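Local coordinates for putative potassium transport protein (Staphylococcus aureus 08BA02176, PDB 4XTT) that probably regulates potassium uptake as the cytosolic KtrA subunit of a Ktr transporter, its C-terminal RCK domain binding the signalling dinucleotide c-di-AMP, at residues 45-50 with 67-72. Sequence-based numbering, arbitrary orientation.
Sequences IAIKRG and DILIMI
Arg49 and Asp67 close one end of this antiparallel strand pair with a salt bridge, NH2 of Arg49 lying 2.8 Å from OD2 of Asp67. The arginine starts with CG anti to its amide nitrogen (chi1 -174°), then bends at chi2 and chi3, swinging the guanidinium across to the acid. One nitrogen carries the charge contact, and the guanidinium and carboxylate planes stand 55° apart, so this is not a flat two-pronged pairing. The same OD2 accepts the backbone NH of Glu64, which helps fix the carboxylate. CB of Asp67 rests 3.9 Å from CG2 of Ile47.

Further along, the backbones of Lys48 and Ile68 bond in both directions: Lys48 N reaches Ile68 O at 2.8 Å with 170° at the hydrogen, and Ile68 N returns to Lys48 O at 3.2 Å. The ladder is interrupted by a classic beta bulge, with Ile45 and Ala46 together facing Ile70. Ile45 N donates to Ile70 O and Ala46 O accepts from Ile70 N, both at 3.0 Å, while Ile45 has helix-like backbone angles. These are the two central strands of the four-stranded sheet of the TrkA-C (RCK_C) domain, between strands 15-21 and 52-55.

From Ala46 to Lys48 and Ile68 to Ile70, side chains alternate between faces; at the bulge Ile45 and Ala46 lean to much the same side. Ile47 and Leu69 run side by side, CG1 of Ile47 3.7 Å from CD2 of Leu69. On the reverse face the aliphatic part of Lys48 packs against CB of Ile68 and CD1 of Ile70. At the other end, the side chain of Ile45, outstretched at chi2, sends CD1 to within 3.6 Å of CG2 of Ile72 and lies about 7 Å from bound c-di-AMP, whose pocket includes Ile44.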
# COMPACT_ATOMS: atom_id res chain seq x y z
N ILE A 45 -0.84 1.75 -3.26
CA ILE A 45 -0.78 0.30 -3.52
C ILE A 45 -0.22 0.05 -4.92
O ILE A 45 0.54 -0.90 -5.14
CB ILE A 45 -2.18 -0.35 -3.37
CG1 ILE A 45 -2.75 -0.04 -1.99
CG2 ILE A 45 -2.10 -1.85 -3.58
CD1 ILE A 45 -4.16 -0.54 -1.79
N ALA A 46 -0.64 0.89 -5.86
CA ALA A 46 -0.27 0.74 -7.26
C ALA A 46 -0.50 2.03 -8.04
O ALA A 46 -1.14 2.97 -7.54
CB ALA A 46 -1.05 -0.40 -7.91
N ILE A 47 0.04 2.07 -9.25
CA ILE A 47 -0.16 3.17 -10.18
C ILE A 47 -0.76 2.61 -11.46
O ILE A 47 -0.26 1.60 -11.98
CB ILE A 47 1.16 3.92 -10.52
CG1 ILE A 47 1.74 4.60 -9.27
CG2 ILE A 47 0.95 4.96 -11.60
CD1 ILE A 47 3.02 5.37 -9.53
N LYS A 48 -1.82 3.22 -11.98
CA LYS A 48 -2.35 2.80 -13.27
C LYS A 48 -1.70 3.56 -14.42
O LYS A 48 -1.92 4.76 -14.59
CB LYS A 48 -3.86 2.99 -13.37
CG LYS A 48 -4.67 1.94 -12.66
CD LYS A 48 -6.03 1.79 -13.33
CE LYS A 48 -5.88 1.24 -14.76
NZ LYS A 48 -7.16 0.74 -15.34
N ARG A 49 -0.90 2.84 -15.19
CA ARG A 49 -0.27 3.42 -16.36
C ARG A 49 -0.98 2.86 -17.60
O ARG A 49 -0.88 1.67 -17.91
CB ARG A 49 1.22 3.12 -16.40
CG ARG A 49 1.95 3.83 -17.53
CD ARG A 49 2.83 4.94 -16.99
NE ARG A 49 3.96 4.41 -16.24
CZ ARG A 49 4.73 5.13 -15.43
NH1 ARG A 49 5.73 4.56 -14.78
NH2 ARG A 49 4.48 6.43 -15.26
N GLY A 50 -1.69 3.73 -18.30
CA GLY A 50 -2.57 3.32 -19.36
C GLY A 50 -3.65 2.45 -18.75
O GLY A 50 -4.45 2.93 -17.94
N ASP A 67 -1.18 9.25 -14.99
CA ASP A 67 -0.96 8.22 -13.98
C ASP A 67 -2.02 8.29 -12.91
O ASP A 67 -2.28 9.35 -12.34
CB ASP A 67 0.42 8.36 -13.34
CG ASP A 67 1.52 7.78 -14.19
OD1 ASP A 67 1.23 6.92 -15.04
OD2 ASP A 67 2.69 8.20 -14.01
N ILE A 68 -2.66 7.15 -12.65
CA ILE A 68 -3.68 7.07 -11.63
C ILE A 68 -3.12 6.42 -10.37
O ILE A 68 -2.82 5.22 -10.36
CB ILE A 68 -4.91 6.28 -12.14
CG1 ILE A 68 -5.51 7.00 -13.36
CG2 ILE A 68 -5.96 6.17 -11.04
CD1 ILE A 68 -6.61 6.22 -14.04
N LEU A 69 -2.96 7.21 -9.31
CA LEU A 69 -2.48 6.66 -8.05
C LEU A 69 -3.64 5.98 -7.33
O LEU A 69 -4.69 6.58 -7.13
CB LEU A 69 -1.86 7.74 -7.15
CG LEU A 69 -0.81 8.67 -7.77
CD1 LEU A 69 -0.15 9.51 -6.70
CD2 LEU A 69 0.23 7.90 -8.55
N ILE A 70 -3.44 4.73 -6.95
CA ILE A 70 -4.46 4.02 -6.19
C ILE A 70 -4.07 4.08 -4.71
O ILE A 70 -3.11 3.45 -4.27
CB ILE A 70 -4.61 2.57 -6.67
CG1 ILE A 70 -4.77 2.54 -8.19
CG2 ILE A 70 -5.79 1.91 -5.99
CD1 ILE A 70 -4.95 1.15 -8.76
N MET A 71 -4.84 4.84 -3.94
CA MET A 71 -4.44 5.16 -2.58
C MET A 71 -5.38 4.55 -1.56
O MET A 71 -6.58 4.42 -1.79
CB MET A 71 -4.39 6.66 -2.38
CG MET A 71 -3.59 7.41 -3.41
SD MET A 71 -3.71 9.18 -3.15
CE MET A 71 -5.48 9.36 -3.06
N ILE A 72 -4.82 4.21 -0.41
CA ILE A 72 -5.61 3.68 0.68
C ILE A 72 -5.15 4.33 1.98
O ILE A 72 -3.96 4.47 2.23
CB ILE A 72 -5.49 2.14 0.72
CG1 ILE A 72 -6.45 1.53 1.73
CG2 ILE A 72 -4.06 1.69 0.99
CD1 ILE A 72 -6.49 0.02 1.63